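PDB 3ZPY: alginate lyase, family PL7 from Zobellia galactanivorans, which probably cleaves alginate, the brown-algal polymer of mannuronate and guluronate, as a polysaccharide lyase, this chain being the catalytic domain of a longer protein. Local coordinates for residues Asp32-Thr35 with Asp36-Gly39; Asn43-Asp47 with Asp48-Tyr52; Phe60-Tyr63 with Arg64-Gly68. One frame throughout, in Å; residues are numbered along the deposited sequence.

Contact 1: Asp32-Thr35 with Asp36-Gly39; sequences DDIT and DASG. With NA (sodium ion), chain C.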
loop_
_atom_site.group_PDB
_atom_site.type_symbol
_atom_site.label_atom_id
_atom_site.label_comp_id
_atom_site.label_asym_id
_atom_site.label_seq_id
_atom_site.Cartn_x
_atom_site.Cartn_y
_atom_site.Cartn_z
ATOM N N ASP A 32 -3.087 -10.024 -9.917
ATOM C CA ASP A 32 -1.826 -9.692 -9.273
ATOM C C ASP A 32 -0.904 -8.927 -10.246
ATOM O O ASP A 32 -0.197 -8.075 -9.835
ATOM C CB ASP A 32 -1.216 -11.019 -8.787
ATOM C CG ASP A 32 0.183 -10.861 -8.288
ATOM O OD1 ASP A 32 0.313 -10.443 -7.129
ATOM O OD2 ASP A 32 1.130 -11.159 -9.062
ATOM N N ASP A 33 -0.934 -9.302 -11.526
ATOM C CA ASP A 33 -0.290 -8.496 -12.535
ATOM C C ASP A 33 -1.352 -8.152 -13.574
ATOM O O ASP A 33 -1.746 -8.997 -14.376
ATOM C CB ASP A 33 0.877 -9.283 -13.164
ATOM C CG ASP A 33 1.634 -8.424 -14.180
ATOM O OD1 ASP A 33 1.034 -7.435 -14.671
ATOM O OD2 ASP A 33 2.780 -8.793 -14.555
ATOM N N ILE A 34 -1.775 -6.875 -13.527
ATOM C CA ILE A 34 -2.860 -6.433 -14.385
ATOM C C ILE A 34 -2.567 -6.615 -15.889
ATOM O O ILE A 34 -3.473 -6.684 -16.715
ATOM C CB ILE A 34 -3.251 -4.972 -14.050
ATOM C CG1 ILE A 34 -4.628 -4.662 -14.671
ATOM C CG2 ILE A 34 -2.134 -4.025 -14.557
ATOM C CD1 ILE A 34 -5.799 -5.410 -14.063
ATOM N N THR A 35 -1.282 -6.614 -16.214
ATOM C CA THR A 35 -0.948 -6.775 -17.615
ATOM C C THR A 35 -1.280 -8.171 -18.155
ATOM O O THR A 35 -1.241 -8.402 -19.361
ATOM C CB THR A 35 0.509 -6.389 -17.943
ATOM O OG1 THR A 35 1.422 -7.304 -17.348
ATOM C CG2 THR A 35 0.852 -5.001 -17.568
ATOM N N ASP A 36 -1.553 -9.124 -17.257
ATOM C CA ASP A 36 -2.092 -10.429 -17.659
ATOM C C ASP A 36 -3.512 -10.366 -18.215
ATOM O O ASP A 36 -3.953 -11.324 -18.860
ATOM C CB ASP A 36 -2.082 -11.405 -16.476
ATOM C CG ASP A 36 -0.707 -11.854 -16.113
ATOM O OD1 ASP A 36 0.181 -11.746 -16.940
ATOM O OD2 ASP A 36 -0.493 -12.337 -14.979
ATOM N N ALA A 37 -4.235 -9.286 -17.898
ATOM C CA ALA A 37 -5.588 -9.174 -18.383
ATOM C C ALA A 37 -5.668 -8.862 -19.862
ATOM O O ALA A 37 -4.822 -8.160 -20.432
ATOM C CB ALA A 37 -6.350 -8.138 -17.570
ATOM N N SER A 38 -6.717 -9.345 -20.502
ATOM C CA SER A 38 -6.907 -9.102 -21.931
ATOM C C SER A 38 -6.938 -7.617 -22.227
ATOM O O SER A 38 -7.703 -6.887 -21.599
ATOM C CB SER A 38 -8.227 -9.710 -22.386
ATOM O OG SER A 38 -8.213 -11.107 -22.230
ATOM N N GLY A 39 -6.122 -7.169 -23.201
ATOM C CA GLY A 39 -6.198 -5.773 -23.662
ATOM C C GLY A 39 -5.369 -4.763 -22.913
ATOM O O GLY A 39 -5.474 -3.536 -23.179
HETATM NA NA NA C . -2.491 -8.204 -21.799
HETATM O O HOH W 1 -1.785 -11.905 -12.654
HETATM O O HOH W 2 -0.428 -10.041 -22.831
#
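D36 folds back on D33 through backbone and side chain alike, in a short 3-10 turn that an Asx turn at D33 opens. D36 N donates to D33 O at 2.9 Å and A37 N to I34 O at 3.0 Å. The Asx turn rests on D33 OD1, which accepts from T35 N (2.9 Å) and also from T35 OG1 (2.7 Å), both arriving from the same face of the carboxylate plane. The T35 hydroxyl can get there because its chi1 of 68° places OG1 between its own N and carbonyl carbon. With two donors on one oxygen, the D33 carboxylate has little freedom to turn.

Traced outward, the D36 side chain first sets CB 3.2 Å from D33 O. CG stays close to the same oxygen, and OD2 ends beside D33 CB, 3.8 Å away. There OD2 takes a hydrogen bond from water 1, which itself accepts from D33 N, so a solvent bridge ties the exposed carboxylate to the start of the turn. On the buried side I34 packs against I17 and I21 of strand 15-21 and against Y45. The turn brings two carbonyls to a sodium ion whose ligands also include I40 O and water 2: T35 O binds the metal at 2.8 Å and A37 O at 2.7 Å.

Contact 2: Asn43-Asp47 with Asp48-Tyr52; sequences NTYSD and DNYFY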
loop_
_atom_site.group_PDB
_atom_site.type_symbol
_atom_site.label_atom_id
_atom_site.label_comp_id
_atom_site.label_asym_id
_atom_site.label_seq_id
_atom_site.Cartn_x
_atom_site.Cartn_y
_atom_site.Cartn_z
ATOM N N ASN A 43 2.446 0.327 -20.158
ATOM C CA ASN A 43 2.659 1.756 -20.237
ATOM C C ASN A 43 1.434 2.492 -20.723
ATOM O O ASN A 43 1.483 3.693 -20.773
ATOM C CB ASN A 43 3.867 2.120 -21.126
ATOM C CG ASN A 43 4.259 3.664 -21.037
ATOM O OD1 ASN A 43 4.403 4.262 -19.920
ATOM N ND2 ASN A 43 4.446 4.287 -22.211
ATOM N N THR A 44 0.379 1.827 -21.134
ATOM C CA THR A 44 -0.909 2.493 -21.422
ATOM C C THR A 44 -2.033 2.204 -20.437
ATOM O O THR A 44 -3.101 2.809 -20.547
ATOM C CB THR A 44 -1.383 2.223 -22.840
ATOM O OG1 THR A 44 -1.620 0.815 -22.998
ATOM C CG2 THR A 44 -0.361 2.555 -23.875
ATOM N N TYR A 45 -1.795 1.329 -19.472
ATOM C CA TYR A 45 -2.895 0.981 -18.570
ATOM C C TYR A 45 -3.460 2.183 -17.798
ATOM O O TYR A 45 -2.719 2.880 -17.084
ATOM C CB TYR A 45 -2.450 -0.089 -17.563
ATOM C CG TYR A 45 -3.536 -0.458 -16.583
ATOM C CD1 TYR A 45 -4.826 -0.791 -17.012
ATOM C CD2 TYR A 45 -3.311 -0.349 -15.223
ATOM C CE1 TYR A 45 -5.824 -1.115 -16.100
ATOM C CE2 TYR A 45 -4.315 -0.627 -14.298
ATOM C CZ TYR A 45 -5.575 -0.958 -14.729
ATOM O OH TYR A 45 -6.572 -1.266 -13.797
ATOM N N SER A 46 -4.797 2.332 -17.850
ATOM C CA SER A 46 -5.505 3.343 -17.086
ATOM C C SER A 46 -6.952 2.876 -17.021
ATOM O O SER A 46 -7.520 2.511 -18.052
ATOM C CB SER A 46 -5.376 4.726 -17.772
ATOM O OG SER A 46 -5.991 5.735 -17.000
ATOM N N ASP A 47 -7.550 3.068 -15.830
ATOM C CA ASP A 47 -8.939 2.773 -15.685
ATOM C C ASP A 47 -9.429 3.753 -14.624
ATOM O O ASP A 47 -8.991 3.695 -13.484
ATOM C CB ASP A 47 -9.150 1.324 -15.225
ATOM C CG ASP A 47 -10.592 0.937 -15.040
ATOM O OD1 ASP A 47 -11.507 1.796 -14.903
ATOM O OD2 ASP A 47 -10.861 -0.275 -15.013
ATOM N N ASP A 48 -10.353 4.626 -14.979
ATOM C CA ASP A 48 -10.813 5.614 -14.006
ATOM C C ASP A 48 -11.493 5.060 -12.819
ATOM O O ASP A 48 -11.627 5.776 -11.830
ATOM C CB ASP A 48 -11.827 6.557 -14.716
ATOM C CG ASP A 48 -11.170 7.522 -15.671
ATOM O OD1 ASP A 48 -9.877 7.477 -15.794
ATOM O OD2 ASP A 48 -11.927 8.306 -16.361
ATOM N N ASN A 49 -11.842 3.757 -12.839
ATOM C CA ASN A 49 -12.460 3.214 -11.649
ATOM C C ASN A 49 -11.384 2.862 -10.575
ATOM O O ASN A 49 -11.701 2.712 -9.401
ATOM C CB ASN A 49 -13.211 1.942 -11.947
ATOM C CG ASN A 49 -14.563 2.186 -12.644
ATOM O OD1 ASN A 49 -14.878 1.511 -13.625
ATOM N ND2 ASN A 49 -15.232 3.242 -12.263
ATOM N N TYR A 50 -10.129 2.629 -11.024
ATOM C CA TYR A 50 -9.081 1.998 -10.170
ATOM C C TYR A 50 -7.723 2.677 -10.121
ATOM O O TYR A 50 -7.082 2.726 -9.072
ATOM C CB TYR A 50 -8.808 0.546 -10.624
ATOM C CG TYR A 50 -10.039 -0.340 -10.580
ATOM C CD1 TYR A 50 -10.825 -0.467 -9.395
ATOM C CD2 TYR A 50 -10.483 -0.980 -11.737
ATOM C CE1 TYR A 50 -11.953 -1.252 -9.432
ATOM C CE2 TYR A 50 -11.615 -1.778 -11.774
ATOM C CZ TYR A 50 -12.369 -1.903 -10.621
ATOM O OH TYR A 50 -13.482 -2.715 -10.621
ATOM N N PHE A 51 -7.237 3.078 -11.288
ATOM C CA PHE A 51 -5.821 3.379 -11.460
ATOM C C PHE A 51 -5.727 4.360 -12.600
ATOM O O PHE A 51 -5.886 3.964 -13.780
ATOM C CB PHE A 51 -5.033 2.059 -11.783
ATOM C CG PHE A 51 -3.528 2.289 -11.937
ATOM C CD1 PHE A 51 -2.697 2.414 -10.815
ATOM C CD2 PHE A 51 -2.964 2.344 -13.199
ATOM C CE1 PHE A 51 -1.332 2.588 -10.969
ATOM C CE2 PHE A 51 -1.610 2.491 -13.341
ATOM C CZ PHE A 51 -0.796 2.609 -12.255
ATOM N N TYR A 52 -5.424 5.646 -12.261
ATOM C CA TYR A 52 -5.534 6.690 -13.259
ATOM C C TYR A 52 -4.668 7.844 -12.867
ATOM O O TYR A 52 -4.144 7.907 -11.777
ATOM C CB TYR A 52 -7.017 7.080 -13.521
ATOM C CG TYR A 52 -7.747 7.644 -12.325
ATOM C CD1 TYR A 52 -7.684 9.017 -12.090
ATOM C CD2 TYR A 52 -8.423 6.824 -11.417
ATOM C CE1 TYR A 52 -8.340 9.586 -10.993
ATOM C CE2 TYR A 52 -9.048 7.358 -10.258
ATOM C CZ TYR A 52 -8.995 8.760 -10.115
ATOM O OH TYR A 52 -9.582 9.323 -9.032
HETATM O O HOH W 3 -8.592 5.780 -17.534
HETATM O O HOH W 4 -13.474 -0.745 -14.675
#
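D47 and F51 close a tight local turn, a single antiparallel hydrogen-bonded pair where the loop after strand 29-31 enters edge strand 51-53. Its two bonds are nearly straight: D47 N to F51 O at 2.8 Å and F51 N to D47 O at 2.9 Å. D47 O also takes Y50 N, so Y50 and F51 both face D47: a classic beta bulge. The D47 side chain, with CG anti to its own N (chi1 180°), reaches into the turn. OD1 accepts from N49 N at 2.9 Å, met from above the carboxylate plane, while OD2 lies beside Y50 CD2 at 3.4 Å and is within hydrogen-bonding distance of water 4, which also reaches N49 OD1. Without this carboxylate, as with an alanine here, N49 N would probably lose its acceptor and a gap would open beside the Y50 ring. Before the turn, Y45 and F51 hold their ring planes 9° apart but slid, with centroids at 5.3 Å; F51 CD2 comes 3.4 Å from Y45 CD2 and as close to Y45 CE2. The far ends of the tyrosines are held by other partners, Y45 OH by S19 OG and Y50 OH by G22 O. On the solvent side, water 3 joins S46 OG to D48 OD1 at 2.7 Å from each.

Contact 3: Phe60-Tyr63 with Arg64-Gly68; sequences FKCY and RGLGG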
loop_
_atom_site.group_PDB
_atom_site.type_symbol
_atom_site.label_atom_id
_atom_site.label_comp_id
_atom_site.label_asym_id
_atom_site.label_seq_id
_atom_site.Cartn_x
_atom_site.Cartn_y
_atom_site.Cartn_z
ATOM N N PHE A 60 -5.056 5.624 -6.830
ATOM C CA PHE A 60 -5.355 4.204 -6.552
ATOM C C PHE A 60 -6.620 4.222 -5.832
ATOM O O PHE A 60 -6.697 4.662 -4.661
ATOM C CB PHE A 60 -4.250 3.650 -5.659
ATOM C CG PHE A 60 -2.868 3.677 -6.306
ATOM C CD1 PHE A 60 -2.131 4.895 -6.365
ATOM C CD2 PHE A 60 -2.290 2.498 -6.825
ATOM C CE1 PHE A 60 -0.847 4.904 -6.965
ATOM C CE2 PHE A 60 -1.066 2.536 -7.433
ATOM C CZ PHE A 60 -0.313 3.714 -7.449
ATOM N N LYS A 61 -7.672 3.712 -6.536
ATOM C CA LYS A 61 -9.041 3.754 -5.993
ATOM C C LYS A 61 -9.520 2.268 -5.804
ATOM O O LYS A 61 -9.521 1.483 -6.799
ATOM C CB LYS A 61 -9.964 4.502 -7.067
ATOM C CG LYS A 61 -11.322 4.811 -6.506
ATOM C CD LYS A 61 -12.144 5.682 -7.429
ATOM C CE LYS A 61 -13.465 6.059 -6.842
ATOM N NZ LYS A 61 -14.127 7.078 -7.686
ATOM N N CYS A 62 -9.858 1.954 -4.563
ATOM C CA CYS A 62 -10.256 0.567 -4.231
ATOM C C CYS A 62 -11.524 0.607 -3.408
ATOM O O CYS A 62 -11.759 1.564 -2.659
ATOM C CB CYS A 62 -9.040 -0.148 -3.525
ATOM S SG CYS A 62 -9.283 -1.910 -3.328
ATOM N N TYR A 63 -12.335 -0.433 -3.523
ATOM C CA TYR A 63 -13.689 -0.361 -3.007
ATOM C C TYR A 63 -13.908 -1.449 -1.982
ATOM O O TYR A 63 -13.405 -2.567 -2.152
ATOM C CB TYR A 63 -14.766 -0.551 -4.136
ATOM C CG TYR A 63 -14.611 0.460 -5.234
ATOM C CD1 TYR A 63 -13.572 0.325 -6.186
ATOM C CD2 TYR A 63 -15.555 1.510 -5.373
ATOM C CE1 TYR A 63 -13.359 1.246 -7.177
ATOM C CE2 TYR A 63 -15.354 2.463 -6.412
ATOM C CZ TYR A 63 -14.320 2.241 -7.344
ATOM O OH TYR A 63 -14.092 3.215 -8.303
ATOM N N ARG A 64 -14.643 -1.102 -0.928
ATOM C CA ARG A 64 -15.144 -2.107 0.030
ATOM C C ARG A 64 -15.852 -3.198 -0.768
ATOM O O ARG A 64 -16.663 -2.921 -1.686
ATOM C CB ARG A 64 -16.211 -1.371 0.884
ATOM C CG ARG A 64 -16.807 -2.196 2.048
ATOM C CD ARG A 64 -17.834 -1.323 2.774
ATOM N NE ARG A 64 -18.216 -1.854 4.099
ATOM C CZ ARG A 64 -19.331 -2.523 4.373
ATOM N NH1 ARG A 64 -20.140 -2.959 3.414
ATOM N NH2 ARG A 64 -19.640 -2.786 5.637
ATOM N N GLY A 65 -15.535 -4.472 -0.440
ATOM C CA GLY A 65 -16.260 -5.609 -1.083
ATOM C C GLY A 65 -15.840 -5.862 -2.537
ATOM O O GLY A 65 -16.454 -6.696 -3.143
ATOM N N LEU A 66 -14.833 -5.117 -3.078
ATOM C CA LEU A 66 -14.410 -5.289 -4.440
ATOM C C LEU A 66 -13.890 -6.714 -4.623
ATOM O O LEU A 66 -12.962 -7.170 -3.926
ATOM C CB LEU A 66 -13.345 -4.299 -4.746
ATOM C CG LEU A 66 -12.844 -4.156 -6.218
ATOM C CD1 LEU A 66 -13.986 -3.743 -7.164
ATOM C CD2 LEU A 66 -11.620 -3.224 -6.391
ATOM N N GLY A 67 -14.457 -7.422 -5.596
ATOM C CA GLY A 67 -14.015 -8.780 -5.831
ATOM C C GLY A 67 -14.416 -9.751 -4.695
ATOM O O GLY A 67 -13.880 -10.850 -4.628
ATOM N N GLY A 68 -15.319 -9.349 -3.788
ATOM C CA GLY A 68 -15.643 -10.089 -2.544
ATOM C C GLY A 68 -16.215 -11.427 -2.849
ATOM O O GLY A 68 -16.208 -12.319 -1.976
#
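L66 folds back on Y63, the last residue of strand 58-63, through a type II beta turn, and a second type II turn, G65 to G68, overlaps the first at G65 and L66. The strand belongs to the beta-jelly-roll sandwich expected of family PL7 lyases.

R64 takes the first corner. Its CB stays against Y63 C, 3.7 Å away, while the side chain, extended from CG to NE, runs away from the strand. Its three guanidinium nitrogens are taken by backbone oxygens: NE by Q110 O, NH1 by S230 O and NH2 by D111 O.

G65 comes next with a positive phi of 75°, the conformation that the third position of a type II turn calls for and that favours glycine.

L66 carries the contact. Its N donates to Y63 O at 3.1 Å, and its CB crowds the same oxygen at 3.1 Å. With CG anti to N (chi1 -172°), the side chain doubles back beside the strand. CD2 meets C62 SG at 4.1 Å and approaches the Y63 ring at its edge, 4.1 Å from CD1, while the two CB atoms of Y63 and L66 also lie 4.1 Å apart.

G67 repeats the role of G65 in the second turn, again with positive phi, and G68 N closes that turn on G65 O at 3.0 Å.

All five touching residues are buried. One turn bond and the apolar contacts of L66 therefore hold the two segments together, while the buried R64 charge is probably offset by the three carbonyls that bond it.

In the fold
The three contacts follow one another along the chain and come closer to its centre. Contact 1, its centre about 19 Å from the chain centre, and contact 2, its centre at about 17 Å, are partly buried and bear carboxylates, waters and, in contact 1, a sodium ion; contact 3, its centre at about 13 Å, has all its touching residues buried and relies on a turn bond, leucine packing and glycines. Contact 1 and N43-D47 of contact 2 lie in the same loop after strand 29-31, and I34 CG1 meets Y45 CZ at 3.8 Å. Contacts 2 and 3 join neighbouring strands, 51-53 and 58-63: Y50 O and K61 N lie 2.8 Å apart in a probable hydrogen bond, and the F51 and F60 rings meet edge-to-face.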